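PDB 3DWA: subtilase cytotoxin, subunit B, which forms the pentameric B part of an AB5 toxin and probably binds host-cell glycans, including a non-human one, to bring in the toxic A subunit. Local coordinates for residues S46-S51 and A55-L60; T17-G22 and N62-F67. All blocks are in the same frame, centred on the assembly; numbering follows the deposited sequence.

Interaction 1: residues S46-S51 and A55-L60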
loop_
_atom_site.group_PDB
_atom_site.type_symbol
_atom_site.label_atom_id
_atom_site.label_comp_id
_atom_site.label_asym_id
_atom_site.label_seq_id
_atom_site.Cartn_x
_atom_site.Cartn_y
_atom_site.Cartn_z
ATOM N N SER C 46 -4.375 10.274 14.879
ATOM C CA SER C 46 -3.287 10.904 14.135
ATOM C C SER C 46 -3.922 11.760 13.021
ATOM O O SER C 46 -4.883 11.336 12.353
ATOM C CB SER C 46 -2.341 9.832 13.563
ATOM O OG SER C 46 -1.316 10.394 12.739
HETATM N N MSE C 47 -3.397 12.968 12.847
HETATM C CA MSE C 47 -3.830 13.864 11.804
HETATM C C MSE C 47 -2.665 14.194 10.879
HETATM O O MSE C 47 -1.537 14.430 11.336
HETATM C CB MSE C 47 -4.375 15.154 12.402
HETATM C CG MSE C 47 -4.840 16.185 11.362
HETATM SE SE MSE C 47 -5.819 17.531 12.393
HETATM C CE MSE C 47 -6.808 16.332 13.645
ATOM N N LYS C 48 -2.940 14.185 9.577
ATOM C CA LYS C 48 -1.901 14.419 8.577
ATOM C C LYS C 48 -1.536 15.907 8.536
ATOM O O LYS C 48 -2.417 16.750 8.562
ATOM C CB LYS C 48 -2.390 13.947 7.206
ATOM C CG LYS C 48 -1.317 13.848 6.148
ATOM C CD LYS C 48 -1.949 13.406 4.836
ATOM C CE LYS C 48 -0.993 13.335 3.656
ATOM N NZ LYS C 48 -1.803 13.193 2.364
ATOM N N ASN C 49 -0.240 16.207 8.453
ATOM C CA ASN C 49 0.265 17.599 8.468
ATOM C C ASN C 49 -0.182 18.461 9.670
ATOM O O ASN C 49 -0.173 19.688 9.597
ATOM C CB ASN C 49 -0.105 18.350 7.165
ATOM C CG ASN C 49 0.310 17.594 5.890
ATOM O OD1 ASN C 49 -0.476 17.503 4.918
ATOM N ND2 ASN C 49 1.528 17.050 5.889
ATOM N N SER C 50 -0.594 17.832 10.760
ATOM C CA SER C 50 -0.958 18.573 11.973
ATOM C C SER C 50 0.271 19.329 12.511
ATOM O O SER C 50 1.294 19.519 11.797
ATOM C CB SER C 50 -1.443 17.590 13.050
ATOM O OG SER C 50 -0.398 16.712 13.471
ATOM N N SER C 51 0.167 19.732 13.778
ATOM C CA SER C 51 1.286 20.154 14.585
ATOM C C SER C 51 2.432 19.133 14.536
ATOM O O SER C 51 2.864 18.741 13.455
ATOM C CB SER C 51 0.814 20.410 16.037
ATOM O OG SER C 51 1.858 20.915 16.880
ATOM N N ALA C 55 3.912 14.214 10.835
ATOM C CA ALA C 55 4.823 13.522 9.929
ATOM C C ALA C 55 4.744 11.986 10.015
ATOM O O ALA C 55 5.184 11.286 9.102
ATOM C CB ALA C 55 6.291 14.012 10.160
ATOM N N SER C 56 4.178 11.459 11.097
ATOM C CA SER C 56 4.029 10.001 11.244
ATOM C C SER C 56 2.652 9.466 10.764
ATOM O O SER C 56 2.368 8.280 10.883
ATOM C CB SER C 56 4.265 9.623 12.718
ATOM O OG SER C 56 5.610 9.890 13.078
ATOM N N PHE C 57 1.804 10.346 10.254
ATOM C CA PHE C 57 0.451 9.976 9.823
ATOM C C PHE C 57 0.389 8.707 8.943
ATOM O O PHE C 57 -0.381 7.762 9.237
ATOM C CB PHE C 57 -0.253 11.155 9.145
ATOM C CG PHE C 57 -1.615 10.790 8.561
ATOM C CD1 PHE C 57 -2.728 10.709 9.374
ATOM C CD2 PHE C 57 -1.751 10.467 7.216
ATOM C CE1 PHE C 57 -3.968 10.350 8.875
ATOM C CE2 PHE C 57 -3.002 10.102 6.692
ATOM C CZ PHE C 57 -4.109 10.045 7.534
ATOM N N SER C 58 1.210 8.671 7.891
ATOM C CA SER C 58 1.153 7.585 6.938
ATOM C C SER C 58 1.591 6.285 7.517
ATOM O O SER C 58 0.942 5.272 7.285
ATOM C CB SER C 58 2.019 7.903 5.724
ATOM O OG SER C 58 1.163 8.573 4.835
ATOM N N THR C 59 2.699 6.322 8.258
ATOM C CA THR C 59 3.277 5.143 8.917
ATOM C C THR C 59 2.325 4.588 9.988
ATOM O O THR C 59 2.099 3.394 10.074
ATOM C CB THR C 59 4.646 5.472 9.586
ATOM O OG1 THR C 59 5.552 5.930 8.581
ATOM C CG2 THR C 59 5.285 4.230 10.230
ATOM N N LEU C 60 1.797 5.477 10.806
ATOM C CA LEU C 60 0.886 5.135 11.878
ATOM C C LEU C 60 -0.409 4.543 11.339
ATOM O O LEU C 60 -0.880 3.539 11.867
ATOM C CB LEU C 60 0.601 6.353 12.764
ATOM C CG LEU C 60 1.777 6.782 13.670
ATOM C CD1 LEU C 60 1.305 8.008 14.345
ATOM C CD2 LEU C 60 2.193 5.737 14.689
#
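Ser46 meets the first turn of the helix through its hydroxyl. OG lies anti to the backbone N (chi1 176°), which carries it over to Phe57. Ser46 OG sits 3.4 Å from Phe57 CA and close to the plane of the Phe57 ring, at the CD1 edge. No hydrogen bond links them; the contact is packing. Ser46 OG also lies 3.9 Å from Leu60 CD1. The backbone of Ser46 is hydrogen-bonded to Phe30 of strand 27-35, so this part of the contact is tied to the sheet.

The CB of Met47, a selenomethionine, points away from the helix, and the side chain packs on Trp83. It meets Phe57 through its backbone: Met47 C is 3.8 Å from Phe57 CD1, in an oblique approach. Met47 also starts a type II beta turn that ends at Ser50.

Lys48 lies over one face of the Phe57 ring. Lys48 N is 3.5 Å from Phe57 CD1. Lys48 CB makes a CH-pi contact, 3.7 Å from the Phe57 ring centroid and 19° off the ring normal. CG stands anti to the backbone N (chi1 -167°), and the extended chain then runs past the CD2 side of the ring. Lys48 CG is 3.6 Å from Phe57 CD2, while the amino end leads away. The methylenes thus do the touching, and the charge is kept clear of the ring.

Thr59 of a neighbouring subunit also packs on Phe57. Ser56 OG is hydrogen-bonded to Gln23 of another neighbouring subunit. The arrangement fits the OB fold of AB5 toxin B subunits, where a helix follows the third strand; here the Phe57 ring packs the start of that helix against the end of the strand.

Interaction 2: residues T17-G22 and N62-F67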
loop_
_atom_site.group_PDB
_atom_site.type_symbol
_atom_site.label_atom_id
_atom_site.label_comp_id
_atom_site.label_asym_id
_atom_site.label_seq_id
_atom_site.Cartn_x
_atom_site.Cartn_y
_atom_site.Cartn_z
ATOM N N THR C 17 -9.505 -2.330 18.642
ATOM C CA THR C 17 -10.837 -2.889 18.429
ATOM C C THR C 17 -11.748 -2.010 17.556
ATOM O O THR C 17 -12.729 -2.505 17.013
ATOM C CB THR C 17 -11.543 -3.129 19.801
ATOM O OG1 THR C 17 -11.579 -1.903 20.545
ATOM C CG2 THR C 17 -10.763 -4.153 20.631
ATOM N N GLN C 18 -11.453 -0.721 17.441
ATOM C CA GLN C 18 -12.299 0.177 16.614
ATOM C C GLN C 18 -11.421 1.121 15.801
ATOM O O GLN C 18 -10.319 1.484 16.214
ATOM C CB GLN C 18 -13.293 1.030 17.443
ATOM C CG GLN C 18 -14.249 0.265 18.410
ATOM C CD GLN C 18 -15.240 -0.640 17.690
ATOM O OE1 GLN C 18 -15.806 -0.287 16.636
ATOM N NE2 GLN C 18 -15.431 -1.830 18.239
ATOM N N PHE C 19 -11.942 1.535 14.658
ATOM C CA PHE C 19 -11.180 2.339 13.692
ATOM C C PHE C 19 -12.141 3.388 13.075
ATOM O O PHE C 19 -13.222 3.040 12.666
ATOM C CB PHE C 19 -10.627 1.407 12.618
ATOM C CG PHE C 19 -9.290 1.828 12.091
ATOM C CD1 PHE C 19 -8.151 1.161 12.494
ATOM C CD2 PHE C 19 -9.181 2.894 11.189
ATOM C CE1 PHE C 19 -6.889 1.550 12.013
ATOM C CE2 PHE C 19 -7.945 3.277 10.687
ATOM C CZ PHE C 19 -6.794 2.604 11.098
ATOM N N HIS C 20 -11.779 4.666 13.092
ATOM C CA HIS C 20 -12.580 5.706 12.433
ATOM C C HIS C 20 -11.641 6.549 11.586
ATOM O O HIS C 20 -10.509 6.774 11.968
ATOM C CB HIS C 20 -13.275 6.611 13.467
ATOM C CG HIS C 20 -13.840 7.883 12.897
ATOM N ND1 HIS C 20 -13.283 9.126 13.140
ATOM C CD2 HIS C 20 -14.900 8.100 12.082
ATOM C CE1 HIS C 20 -13.972 10.048 12.492
ATOM N NE2 HIS C 20 -14.959 9.452 11.840
ATOM N N THR C 21 -12.129 7.032 10.455
ATOM C CA THR C 21 -11.365 7.896 9.597
ATOM C C THR C 21 -12.284 9.018 9.153
ATOM O O THR C 21 -13.473 8.785 8.873
ATOM C CB THR C 21 -10.810 7.075 8.409
ATOM O OG1 THR C 21 -9.576 7.624 7.957
ATOM C CG2 THR C 21 -11.815 6.873 7.258
ATOM N N GLY C 22 -11.752 10.232 9.161
ATOM C CA GLY C 22 -12.466 11.380 8.619
ATOM C C GLY C 22 -11.531 12.482 8.164
ATOM O O GLY C 22 -10.372 12.225 7.813
ATOM N N ASN C 62 -0.920 2.905 8.427
ATOM C CA ASN C 62 -0.679 1.604 7.876
ATOM C C ASN C 62 -0.442 0.619 8.994
ATOM O O ASN C 62 -0.955 -0.498 8.945
ATOM C CB ASN C 62 0.542 1.613 6.913
ATOM C CG ASN C 62 0.154 1.763 5.405
ATOM O OD1 ASN C 62 -0.918 2.305 5.025
ATOM N ND2 ASN C 62 1.047 1.266 4.536
ATOM N N GLN C 63 0.396 1.007 9.966
ATOM C CA GLN C 63 0.676 0.151 11.114
ATOM C C GLN C 63 -0.566 -0.172 11.990
ATOM O O GLN C 63 -0.822 -1.342 12.333
ATOM C CB GLN C 63 1.832 0.726 11.940
ATOM C CG GLN C 63 2.520 -0.306 12.801
ATOM C CD GLN C 63 3.159 -1.401 11.975
ATOM O OE1 GLN C 63 2.886 -2.580 12.161
ATOM N NE2 GLN C 63 3.977 -1.011 11.036
ATOM N N ALA C 64 -1.332 0.847 12.342
ATOM C CA ALA C 64 -2.579 0.673 13.117
ATOM C C ALA C 64 -3.627 -0.214 12.413
ATOM O O ALA C 64 -4.279 -1.065 13.035
ATOM C CB ALA C 64 -3.176 2.007 13.484
ATOM N N LEU C 65 -3.793 -0.012 11.118
ATOM C CA LEU C 65 -4.689 -0.846 10.337
ATOM C C LEU C 65 -4.221 -2.296 10.273
ATOM O O LEU C 65 -5.055 -3.239 10.414
ATOM C CB LEU C 65 -4.986 -0.255 8.936
ATOM C CG LEU C 65 -6.027 -1.044 8.103
ATOM C CD1 LEU C 65 -7.415 -1.054 8.789
ATOM C CD2 LEU C 65 -6.207 -0.572 6.622
ATOM N N TYR C 66 -2.915 -2.493 10.104
ATOM C CA TYR C 66 -2.297 -3.821 10.236
ATOM C C TYR C 66 -2.663 -4.530 11.574
ATOM O O TYR C 66 -3.135 -5.672 11.593
ATOM C CB TYR C 66 -0.763 -3.705 10.106
ATOM C CG TYR C 66 -0.061 -5.026 10.154
ATOM C CD1 TYR C 66 0.144 -5.766 8.980
ATOM C CD2 TYR C 66 0.370 -5.577 11.380
ATOM C CE1 TYR C 66 0.815 -7.019 9.019
ATOM C CE2 TYR C 66 1.004 -6.829 11.437
ATOM C CZ TYR C 66 1.215 -7.538 10.252
ATOM O OH TYR C 66 1.850 -8.747 10.287
ATOM N N PHE C 67 -2.403 -3.861 12.695
ATOM C CA PHE C 67 -2.623 -4.418 14.024
ATOM C C PHE C 67 -4.114 -4.602 14.348
ATOM O O PHE C 67 -4.508 -5.528 15.049
ATOM C CB PHE C 67 -1.979 -3.483 15.074
ATOM C CG PHE C 67 -0.501 -3.576 15.143
ATOM C CD1 PHE C 67 0.161 -4.789 14.926
ATOM C CD2 PHE C 67 0.260 -2.467 15.508
ATOM C CE1 PHE C 67 1.547 -4.881 15.061
ATOM C CE2 PHE C 67 1.630 -2.562 15.624
ATOM C CZ PHE C 67 2.281 -3.777 15.401
#
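Phe19, whose ring meets Ala64 and Leu65, gives its backbone N to OG1 of Thr102 of a neighbouring subunit. Gln18 OE1 is hydrogen-bonded to the same hydroxyl, so two groups of the strand grip one atom of the next chain.

The CB of Phe19 points toward the helix. Its CE1 corner reaches the peptide that joins Ala64 to Leu65. Phe19 CE1 is 3.6 Å from Leu65 N and 3.7 Å from Ala64 C, and Ala64 C lies at the ring edge, near its plane. The methyl of Ala64 adds an apolar touch, with Ala64 CB 4.0 Å from Phe19 CE1.

Leu65 comes at the ring from another side. Leu65 CB is 4.0 Å from Phe19 CZ. With CG anti to the backbone N (chi1 -175°), the branch carries Leu65 CD1 over one face of the Phe19 ring, 4.2 Å above the plane and toward the rim. The two side chains cross at about a right angle.

Phe30 meets the Phe19 ring with planes nearly parallel and also touches Ala64, and Gln63 of a neighbouring subunit packs on Phe19.

No hydrogen bond joins the two segments. The helix is therefore seated on this strand by van der Waals packing of the ring on a helix peptide and on two aliphatic side chains, while Phe19 N and Gln18 OE1 bond across the subunit interface.

In the fold
Interactions 1 and 2 lie with their centres about 13 Å apart, and both use helix 57-70. Interaction 1 holds the start of the helix and interaction 2 its middle. Both connect it to the same antiparallel sheet, at strand 41-47 and strand 14-24. Along the chain the order is 17-22, 46-51, 55-60, 62-67, so interaction 1 is a short closure lying within the longer one of interaction 2. Phe30, on strand 27-35 between the two strands, touches side chains from both contacts. Both also border neighbouring subunits. The helix thus packs on its own sheet while taking part in the assembly of the pentamer.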